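Local atomic coordinates of BtGH115A (Bacteroides thetaiotaomicron, PDB entry 5BY3), a protein that acts as a family GH115 4-O-methyl-alpha-glucuronidase, a glycoside hydrolase with specificity for decorated arabinogalactans. Residues A598-Q601 with H602-L606; S545-A549 with G550-A554; A252-W255 with K256-K260; A262-Y265 with V266-S269. All coordinates share one frame; numbering follows the deposited sequence. Where two conformers were deposited one is given.

Contact 1 of 4, residues A598-Q601 with H602-L606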
loop_
_atom_site.group_PDB
_atom_site.type_symbol
_atom_site.label_atom_id
_atom_site.label_comp_id
_atom_site.label_asym_id
_atom_site.label_seq_id
_atom_site.Cartn_x
_atom_site.Cartn_y
_atom_site.Cartn_z
ATOM N N ALA A 598 -9.917 -19.268 -16.704
ATOM C CA ALA A 598 -9.290 -20.516 -16.259
ATOM C C ALA A 598 -8.349 -20.275 -15.083
ATOM O O ALA A 598 -8.463 -20.958 -14.060
ATOM C CB ALA A 598 -8.568 -21.215 -17.421
ATOM N N LEU A 599 -7.450 -19.286 -15.219
ATOM C CA LEU A 599 -6.564 -18.885 -14.120
ATOM C C LEU A 599 -7.371 -18.508 -12.850
ATOM O O LEU A 599 -6.979 -18.874 -11.752
ATOM C CB LEU A 599 -5.636 -17.749 -14.568
ATOM C CG LEU A 599 -4.579 -18.156 -15.619
ATOM C CD1 LEU A 599 -3.926 -16.967 -16.308
ATOM C CD2 LEU A 599 -3.502 -18.978 -14.986
ATOM N N THR A 600 -8.520 -17.841 -13.014
ATOM C CA THR A 600 -9.322 -17.408 -11.876
ATOM C C THR A 600 -10.073 -18.584 -11.227
ATOM O O THR A 600 -10.258 -18.602 -9.969
ATOM C CB THR A 600 -10.282 -16.280 -12.284
ATOM O OG1 THR A 600 -9.533 -15.294 -12.972
ATOM C CG2 THR A 600 -10.987 -15.643 -11.077
ATOM N N GLN A 601 -10.499 -19.544 -12.060
ATOM C CA GLN A 601 -11.083 -20.804 -11.555
ATOM C C GLN A 601 -10.076 -21.566 -10.715
ATOM O O GLN A 601 -10.418 -22.111 -9.667
ATOM C CB GLN A 601 -11.568 -21.725 -12.684
ATOM C CG GLN A 601 -12.950 -21.427 -13.260
ATOM C CD GLN A 601 -14.106 -21.980 -12.427
ATOM O OE1 GLN A 601 -14.026 -22.097 -11.191
ATOM N NE2 GLN A 601 -15.210 -22.308 -13.110
ATOM N N HIS A 602 -8.829 -21.609 -11.176
ATOM C CA HIS A 602 -7.786 -22.301 -10.432
ATOM C C HIS A 602 -7.551 -21.632 -9.065
ATOM O O HIS A 602 -7.526 -22.327 -8.043
ATOM C CB HIS A 602 -6.505 -22.448 -11.251
ATOM C CG HIS A 602 -5.535 -23.426 -10.669
ATOM N ND1 HIS A 602 -5.753 -24.784 -10.673
ATOM C CD2 HIS A 602 -4.344 -23.242 -10.052
ATOM C CE1 HIS A 602 -4.738 -25.394 -10.089
ATOM N NE2 HIS A 602 -3.862 -24.481 -9.714
ATOM N N TYR A 603 -7.459 -20.297 -9.057
ATOM C CA TYR A 603 -7.304 -19.512 -7.825
ATOM C C TYR A 603 -8.340 -19.926 -6.780
ATOM O O TYR A 603 -8.025 -20.204 -5.612
ATOM C CB TYR A 603 -7.483 -18.002 -8.106
ATOM C CG TYR A 603 -6.845 -17.094 -7.075
ATOM C CD1 TYR A 603 -7.455 -16.848 -5.846
ATOM C CD2 TYR A 603 -5.610 -16.493 -7.334
ATOM C CE1 TYR A 603 -6.875 -16.020 -4.914
ATOM C CE2 TYR A 603 -5.004 -15.670 -6.407
ATOM C CZ TYR A 603 -5.644 -15.423 -5.206
ATOM O OH TYR A 603 -5.026 -14.621 -4.292
ATOM N N ASN A 604 -9.583 -19.956 -7.244
ATOM C CA ASN A 604 -10.739 -20.125 -6.408
ATOM C C ASN A 604 -10.948 -21.587 -5.992
ATOM O O ASN A 604 -11.876 -21.888 -5.232
ATOM C CB ASN A 604 -11.962 -19.534 -7.144
ATOM C CG ASN A 604 -12.109 -18.018 -6.922
ATOM O OD1 ASN A 604 -12.061 -17.530 -5.783
ATOM N ND2 ASN A 604 -12.294 -17.272 -8.012
ATOM N N SER A 605 -10.074 -22.481 -6.467
ATOM C CA SER A 605 -10.207 -23.926 -6.210
ATOM C C SER A 605 -8.972 -24.526 -5.548
ATOM O O SER A 605 -8.995 -25.668 -5.119
ATOM C CB SER A 605 -10.579 -24.703 -7.496
ATOM O OG SER A 605 -9.536 -24.662 -8.449
ATOM N N LEU A 606 -7.895 -23.741 -5.468
ATOM C CA LEU A 606 -6.679 -24.094 -4.714
ATOM C C LEU A 606 -7.027 -24.423 -3.262
ATOM O O LEU A 606 -7.983 -23.850 -2.688
ATOM C CB LEU A 606 -5.746 -22.882 -4.632
ATOM C CG LEU A 606 -5.084 -22.155 -5.772
ATOM C CD1 LEU A 606 -4.851 -20.750 -5.287
ATOM C CD2 LEU A 606 -3.742 -22.779 -6.110
#
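The last turn of helix 587-603 brings Thr-600 against Asn-604 and Gln-601 against Ser-605, one turn apart. The backbone evidence for the helix is a run of i to i+4 bonds: His-602 N donates to Ala-598 O at 3.0 Å, Tyr-603 N to Leu-599 O at 3.1 Å, and Asn-604 N to Thr-600 O at 3.1 Å. Thr-600 O also meets the side chain of Asn-604, whose ND2 makes a weak bond of 3.1 Å to it with a strongly bent N-H...O angle of 121°. That amide is better served by Met-615 O, which probably holds its rotation. With CG anti to the carbonyl carbon (chi1 -85°), the Asn-604 amide is swung back along the helix, and its ND2 lies 3.7 Å from CG2 of Thr-600, the two side chains running side by side. The Thr-600 hydroxyl faces elsewhere, pairing with Ile-596 O in its own helix and with the hydroxyl of Tyr-561 on helix 552-580.

Ser-605 was modelled in two conformers. In one of them OG sits 3.0 Å from Gln-601 O and close to His-602 O as well; its single proton can serve one or the other, so this contact remains doubtful. On the backbone, Ser-605 N (i+3) and Leu-606 N (i+4) both donate to His-602 O. The rings of Tyr-603 and His-602 lead away from this turn and meet Tyr-561 and Phe-556, respectively, edge-to-face. The arrangement is that of a helix C-terminal end, here of helix 587-603, packed through these aromatic pairs against helix 552-580.

Contact 2 of 4, residues S545-A549 with G550-A554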
loop_
_atom_site.group_PDB
_atom_site.type_symbol
_atom_site.label_atom_id
_atom_site.label_comp_id
_atom_site.label_asym_id
_atom_site.label_seq_id
_atom_site.Cartn_x
_atom_site.Cartn_y
_atom_site.Cartn_z
ATOM N N SER A 545 7.781 -26.342 -11.658
ATOM C CA SER A 545 8.213 -27.643 -11.119
ATOM C C SER A 545 9.474 -27.561 -10.216
ATOM O O SER A 545 9.687 -28.437 -9.398
ATOM C CB SER A 545 8.307 -28.700 -12.226
ATOM O OG SER A 545 8.986 -28.193 -13.364
ATOM N N LYS A 546 10.258 -26.489 -10.318
ATOM C CA LYS A 546 11.365 -26.215 -9.354
ATOM C C LYS A 546 10.947 -25.573 -7.963
ATOM O O LYS A 546 11.784 -25.020 -7.203
ATOM C CB LYS A 546 12.517 -25.442 -10.062
ATOM C CG LYS A 546 12.450 -23.903 -10.055
ATOM C CD LYS A 546 13.291 -23.214 -11.140
ATOM C CE LYS A 546 14.798 -23.384 -10.963
ATOM N NZ LYS A 546 15.293 -24.742 -11.313
ATOM N N VAL A 547 9.653 -25.675 -7.648
ATOM C CA VAL A 547 9.040 -25.048 -6.482
ATOM C C VAL A 547 8.825 -26.147 -5.461
ATOM O O VAL A 547 8.161 -27.119 -5.798
ATOM C CB VAL A 547 7.653 -24.443 -6.859
ATOM C CG1 VAL A 547 6.828 -24.057 -5.642
ATOM C CG2 VAL A 547 7.797 -23.258 -7.821
ATOM N N PRO A 548 9.318 -25.974 -4.201
ATOM C CA PRO A 548 9.186 -27.025 -3.149
ATOM C C PRO A 548 7.736 -27.477 -2.917
ATOM O O PRO A 548 6.807 -26.717 -3.179
ATOM C CB PRO A 548 9.774 -26.355 -1.883
ATOM C CG PRO A 548 10.617 -25.224 -2.384
ATOM C CD PRO A 548 9.982 -24.757 -3.675
ATOM N N ALA A 549 7.544 -28.710 -2.454
ATOM C CA ALA A 549 6.196 -29.327 -2.398
ATOM C C ALA A 549 5.166 -28.559 -1.536
ATOM O O ALA A 549 3.977 -28.408 -1.930
ATOM C CB ALA A 549 6.293 -30.784 -1.952
ATOM N N GLY A 550 5.624 -28.071 -0.380
ATOM C CA GLY A 550 4.781 -27.260 0.491
ATOM C C GLY A 550 4.491 -25.831 0.013
ATOM O O GLY A 550 3.781 -25.094 0.689
ATOM N N ARG A 551 5.022 -25.438 -1.152
ATOM C CA ARG A 551 4.911 -24.060 -1.622
ATOM C C ARG A 551 4.285 -23.790 -3.021
ATOM O O ARG A 551 4.474 -22.717 -3.589
ATOM C CB ARG A 551 6.188 -23.254 -1.267
ATOM C CG ARG A 551 5.904 -22.379 -0.044
ATOM C CD ARG A 551 6.566 -22.782 1.271
ATOM N NE ARG A 551 7.627 -21.808 1.448
ATOM C CZ ARG A 551 8.405 -21.649 2.495
ATOM N NH1 ARG A 551 8.283 -22.403 3.578
ATOM N NH2 ARG A 551 9.326 -20.698 2.434
ATOM N N GLN A 552 3.504 -24.754 -3.529
ATOM C CA GLN A 552 2.936 -24.708 -4.892
ATOM C C GLN A 552 1.754 -23.780 -4.962
ATOM O O GLN A 552 1.562 -23.078 -5.964
ATOM C CB GLN A 552 2.497 -26.101 -5.402
ATOM C CG GLN A 552 3.615 -27.114 -5.648
ATOM C CD GLN A 552 4.419 -26.838 -6.916
ATOM O OE1 GLN A 552 3.924 -26.205 -7.888
ATOM N NE2 GLN A 552 5.682 -27.308 -6.916
ATOM N N SER A 553 0.940 -23.796 -3.915
ATOM C CA SER A 553 -0.137 -22.820 -3.786
ATOM C C SER A 553 0.387 -21.370 -3.644
ATOM O O SER A 553 -0.112 -20.476 -4.306
ATOM C CB SER A 553 -1.064 -23.208 -2.633
ATOM O OG SER A 553 -1.662 -24.478 -2.878
ATOM N N ALA A 554 1.411 -21.142 -2.832
ATOM C CA ALA A 554 1.991 -19.801 -2.721
ATOM C C ALA A 554 2.520 -19.356 -4.068
ATOM O O ALA A 554 2.450 -18.163 -4.446
ATOM C CB ALA A 554 3.102 -19.764 -1.684
HETATM O O HOH W 1 1.348 -26.309 -1.602
#
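Gly-550 follows Ala-549 round a tight reversal, and its backbone angles (-73°/0°), after helical ones at Ala-549, are those of a type I beta turn. The turn closes at Arg-551, whose N donates to Pro-548 O at 3.0 Å; the donor comes from well above the carbonyl plane rather than within it. Val-547 CG1 lies 3.4 Å from Arg-551 O. The Arg-551 side chain contributes little to the turn itself: bent twice along its length, it leaves for Thr-139 O through NH1 and for Glu-473 O through NE.

Gln-552 then curls back. CG lies anti to the carbonyl carbon (chi1 -67°) and the chain bends again at chi2, which brings the amide beside Val-547, with NE2 3.5 Å from Val-547 CB. The same NE2 comes to 2.7 Å from Val-547 O and makes a weak bond to Ala-544 O. On its backbone side, Gln-552 N donates to a water at 3.3 Å, which returns a weak bond to Ala-549 O. A type I turn over residues 548-551 thus closes the loop between helices 523-543 and 552-580 and leads, with Arg-551 at the N-cap position, into the N-terminus of the latter.

Contact 3 of 4, residues A252-W255 with K256-K260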
loop_
_atom_site.group_PDB
_atom_site.type_symbol
_atom_site.label_atom_id
_atom_site.label_comp_id
_atom_site.label_asym_id
_atom_site.label_seq_id
_atom_site.Cartn_x
_atom_site.Cartn_y
_atom_site.Cartn_z
ATOM N N ALA A 252 -21.772 5.271 6.431
ATOM C CA ALA A 252 -22.119 4.526 5.188
ATOM C C ALA A 252 -23.127 3.409 5.397
ATOM O O ALA A 252 -24.148 3.378 4.716
ATOM C CB ALA A 252 -20.870 4.003 4.483
ATOM N N GLY A 253 -22.849 2.542 6.374
ATOM C CA GLY A 253 -23.719 1.425 6.736
ATOM C C GLY A 253 -24.667 1.684 7.903
ATOM O O GLY A 253 -25.807 1.226 7.870
ATOM N N GLU A 254 -24.199 2.414 8.923
ATOM C CA GLU A 254 -24.927 2.569 10.219
ATOM C C GLU A 254 -25.991 3.626 10.203
ATOM O O GLU A 254 -26.999 3.430 10.833
ATOM C CB GLU A 254 -23.995 2.861 11.413
ATOM C CG GLU A 254 -23.076 1.714 11.769
ATOM C CD GLU A 254 -22.226 1.995 12.979
ATOM O OE1 GLU A 254 -21.089 2.508 12.847
ATOM O OE2 GLU A 254 -22.709 1.699 14.076
ATOM N N TRP A 255 -25.771 4.733 9.492
ATOM C CA TRP A 255 -26.717 5.840 9.503
ATOM C C TRP A 255 -28.158 5.474 9.107
ATOM O O TRP A 255 -29.131 5.974 9.708
ATOM C CB TRP A 255 -26.231 7.046 8.702
ATOM C CG TRP A 255 -27.188 8.199 8.860
ATOM C CD1 TRP A 255 -28.118 8.627 7.955
ATOM C CD2 TRP A 255 -27.363 9.022 10.032
ATOM N NE1 TRP A 255 -28.834 9.682 8.468
ATOM C CE2 TRP A 255 -28.394 9.952 9.738
ATOM C CE3 TRP A 255 -26.728 9.086 11.286
ATOM C CZ2 TRP A 255 -28.806 10.931 10.646
ATOM C CZ3 TRP A 255 -27.147 10.065 12.201
ATOM C CH2 TRP A 255 -28.180 10.974 11.871
ATOM N N LYS A 256 -28.292 4.616 8.101
ATOM C CA LYS A 256 -29.615 4.171 7.696
ATOM C C LYS A 256 -30.203 3.141 8.683
ATOM O O LYS A 256 -31.395 2.904 8.656
ATOM C CB LYS A 256 -29.631 3.685 6.235
ATOM C CG LYS A 256 -29.191 2.243 5.987
ATOM C CD LYS A 256 -27.746 2.147 5.505
ATOM C CE LYS A 256 -27.629 2.185 3.981
ATOM N NZ LYS A 256 -26.229 1.942 3.520
ATOM N N ILE A 257 -29.370 2.540 9.537
ATOM C CA ILE A 257 -29.829 1.562 10.547
ATOM C C ILE A 257 -30.274 2.198 11.906
ATOM O O ILE A 257 -31.278 1.764 12.490
ATOM C CB ILE A 257 -28.760 0.446 10.786
ATOM C CG1 ILE A 257 -28.658 -0.516 9.590
ATOM C CG2 ILE A 257 -29.031 -0.350 12.061
ATOM C CD1 ILE A 257 -27.309 -1.227 9.479
ATOM N N ARG A 258 -29.539 3.214 12.372
ATOM C CA ARG A 258 -29.571 3.715 13.752
ATOM C C ARG A 258 -29.793 5.242 13.854
ATOM O O ARG A 258 -30.052 5.772 14.946
ATOM C CB ARG A 258 -28.198 3.503 14.388
ATOM C CG ARG A 258 -27.773 2.163 14.979
ATOM C CD ARG A 258 -26.270 2.264 15.326
ATOM N NE ARG A 258 -25.937 3.569 15.904
ATOM C CZ ARG A 258 -24.742 4.151 15.941
ATOM N NH1 ARG A 258 -23.675 3.593 15.424
ATOM N NH2 ARG A 258 -24.608 5.323 16.513
ATOM N N GLY A 259 -29.590 5.961 12.752
ATOM C CA GLY A 259 -29.711 7.429 12.758
ATOM C C GLY A 259 -31.117 7.884 12.439
ATOM O O GLY A 259 -32.003 7.057 12.175
ATOM N N LYS A 260 -31.335 9.196 12.478
ATOM C CA LYS A 260 -32.670 9.769 12.239
ATOM C C LYS A 260 -32.566 11.053 11.445
ATOM O O LYS A 260 -31.878 11.984 11.858
ATOM C CB LYS A 260 -33.442 9.968 13.559
ATOM C CG LYS A 260 -34.331 8.779 13.961
ATOM C CD LYS A 260 -34.687 8.763 15.453
ATOM C CE LYS A 260 -33.656 7.995 16.282
ATOM N NZ LYS A 260 -33.288 8.681 17.558
#
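With CG opposite the backbone N (chi1 -175°), the indole of Trp-255 is laid along the helix toward Gly-259; Glu-254, by contrast, has CG opposite its carbonyl carbon (chi1 -67°), and an extended chain carries its carboxylate alongside Arg-258. The indole packs by CH-pi contact: Gly-259 CA stands 3.7 Å from the centroid of the six-membered ring, only 11° off its normal, and Lys-260 N lies over the same face. On the five-membered ring, NE1 donates to Gly-261 O, while Phe-275 and Tyr-263 meet the indole edge-to-face. An alanine in place of Trp-255 is likely to leave Gly-259 CA without its facing ring and Gly-261 O without its indole donor.

Glu-254 OE2 forms a salt bridge with Arg-258 NH1, lying in the guanidinium plane but met from above the carboxylate plane; its 2.5 Å is short, and at 2.44 Å resolution says nothing of strength. Arg-279 shares this oxygen, and OE1 accepts from Asn-250 N. Glu-254 O takes two donors, the regular i+4 Arg-258 N at 3.0 Å and the i+3 Ile-257 N at 2.8 Å, the latter reflecting the kink at 256-257. Gly-259 N still reaches Trp-255 O at 3.1 Å, though Gly-259 is the first residue to leave helical angles. Lys-256 doubles back so that NZ meets Ala-252 O at 2.8 Å, in the carbonyl plane. Two arginines on one buried carboxylate would probably stabilise its negative charge.

Contact 4 of 4, residues A262-Y265 with V266-S269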
loop_
_atom_site.group_PDB
_atom_site.type_symbol
_atom_site.label_atom_id
_atom_site.label_comp_id
_atom_site.label_asym_id
_atom_site.label_seq_id
_atom_site.Cartn_x
_atom_site.Cartn_y
_atom_site.Cartn_z
ATOM N N ALA A 262 -31.641 13.628 8.238
ATOM C CA ALA A 262 -30.440 13.835 7.434
ATOM C C ALA A 262 -29.125 13.805 8.273
ATOM O O ALA A 262 -29.112 14.254 9.427
ATOM C CB ALA A 262 -30.565 15.118 6.602
ATOM N N TYR A 263 -28.051 13.261 7.672
ATOM C CA TYR A 263 -26.677 13.288 8.206
ATOM C C TYR A 263 -26.064 14.642 7.914
ATOM O O TYR A 263 -25.217 14.816 7.014
ATOM C CB TYR A 263 -25.850 12.158 7.605
ATOM C CG TYR A 263 -24.442 12.001 8.140
ATOM C CD1 TYR A 263 -24.209 11.528 9.432
ATOM C CD2 TYR A 263 -23.326 12.278 7.325
ATOM C CE1 TYR A 263 -22.903 11.347 9.910
ATOM C CE2 TYR A 263 -22.023 12.118 7.789
ATOM C CZ TYR A 263 -21.816 11.650 9.087
ATOM O OH TYR A 263 -20.533 11.477 9.561
ATOM N N ASP A 264 -26.503 15.608 8.712
ATOM C CA ASP A 264 -26.331 17.018 8.435
ATOM C C ASP A 264 -26.227 17.703 9.790
ATOM O O ASP A 264 -27.171 17.630 10.615
ATOM C CB ASP A 264 -27.570 17.535 7.662
ATOM C CG ASP A 264 -27.475 19.003 7.319
ATOM O OD1 ASP A 264 -27.746 19.852 8.188
ATOM O OD2 ASP A 264 -27.113 19.309 6.176
ATOM N N TYR A 265 -25.089 18.357 10.030
ATOM C CA TYR A 265 -24.873 18.933 11.349
ATOM C C TYR A 265 -25.482 20.328 11.450
ATOM O O TYR A 265 -25.933 20.734 12.525
ATOM C CB TYR A 265 -23.390 18.927 11.733
ATOM C CG TYR A 265 -23.130 18.701 13.208
ATOM C CD1 TYR A 265 -23.324 17.444 13.773
ATOM C CD2 TYR A 265 -22.665 19.744 14.043
ATOM C CE1 TYR A 265 -23.085 17.213 15.120
ATOM C CE2 TYR A 265 -22.397 19.521 15.391
ATOM C CZ TYR A 265 -22.608 18.251 15.920
ATOM O OH TYR A 265 -22.391 17.964 17.245
ATOM N N VAL A 266 -25.523 21.040 10.322
ATOM C CA VAL A 266 -26.127 22.382 10.273
ATOM C C VAL A 266 -27.624 22.349 10.637
ATOM O O VAL A 266 -28.082 23.243 11.326
ATOM C CB VAL A 266 -25.817 23.137 8.941
ATOM C CG1 VAL A 266 -26.460 24.524 8.890
ATOM C CG2 VAL A 266 -24.311 23.288 8.755
ATOM N N ASN A 267 -28.350 21.297 10.252
ATOM C CA ASN A 267 -29.814 21.288 10.383
ATOM C C ASN A 267 -30.419 20.250 11.333
ATOM O O ASN A 267 -31.598 20.365 11.738
ATOM C CB ASN A 267 -30.443 21.183 8.977
ATOM C CG ASN A 267 -30.227 22.446 8.156
ATOM O OD1 ASN A 267 -30.698 23.531 8.543
ATOM N ND2 ASN A 267 -29.519 22.323 7.023
ATOM N N ASN A 268 -29.599 19.253 11.685
ATOM C CA ASN A 268 -30.036 18.049 12.401
ATOM C C ASN A 268 -28.955 17.561 13.379
ATOM O O ASN A 268 -28.935 16.373 13.755
ATOM C CB ASN A 268 -30.414 16.951 11.375
ATOM C CG ASN A 268 -31.210 15.801 11.976
ATOM O OD1 ASN A 268 -32.103 15.980 12.804
ATOM N ND2 ASN A 268 -30.890 14.588 11.537
ATOM N N SER A 269 -28.079 18.471 13.818
ATOM C CA SER A 269 -27.025 18.120 14.817
ATOM C C SER A 269 -27.426 17.302 16.048
ATOM O O SER A 269 -26.635 16.489 16.493
ATOM C CB SER A 269 -26.173 19.329 15.246
ATOM O OG SER A 269 -26.970 20.365 15.770
#
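Two tight points hold this helix start together, Ser-269 against the ring of Tyr-265 and the carboxylate of Asp-264 against Asn-267 N. Ser-269 CB sits above the middle of the Tyr-265 ring, 3.5 Å from its centroid and 2° off the normal, a CH-pi contact over the ring centre. The OH of that ring bonds Asp-321 of helix 308-329, which probably holds it in place, and Trp-276 lies against the ring. At Asp-264, CG opposite the backbone N (chi1 -180°) turns the carboxylate to the helix, where OD1 accepts from Asn-267 N at 2.6 Å, met nearly along its C-O bond.

On the solvent side, Val-266 and Asn-267 are held more loosely. The exposed Asn-267 adds only a weak bond, ND2 to Asp-264 OD1 at 3.3 Å, although its amide is turned just 17° from the carboxylate plane. Val-266, likewise exposed, leans on Val-314 of helix 308-329. An alanine at Asp-264 would probably leave Asn-267 N without its capping acceptor and the Asn-267 amide freer to turn.

Two backbone bonds of this first turn are weak: Asn-268 N to Asp-264 O at 3.1 Å and Ser-269 N to Tyr-265 O at 3.4 Å. One side-chain bond is firmer: Asn-268 ND2 donates to Ala-262 O at 2.8 Å, nearly straight and in the plane of its amide, and also serves Lys-260 O. This ties the incoming loop, with its inverse gamma turn centred on Tyr-263, to the helix. An aspartate accepting from the backbone N three residues on is the classic N-cap, here opening helix 265-283.

In the fold
From the N terminus the chain first meets contact 3, at the end of helix 251-258, and then contact 4, at the start of helix 265-283. Together they join these two helices across a short linker: their centres are 13 Å apart, and Trp-255 packs on Ala-262 and Tyr-263. Far along the chain, contact 2 closes the loop between helices 523-543 and 552-580, and contact 1 ends helix 587-603. These two also touch, Leu-606 packing on Ser-553, which brings the start of helix 552-580 next to the end of helix 587-603. All four lie in series, none nesting or crossing. Contacts 2 and 4 fall on opposite sides of the chain's centre, about 57 Å between centres.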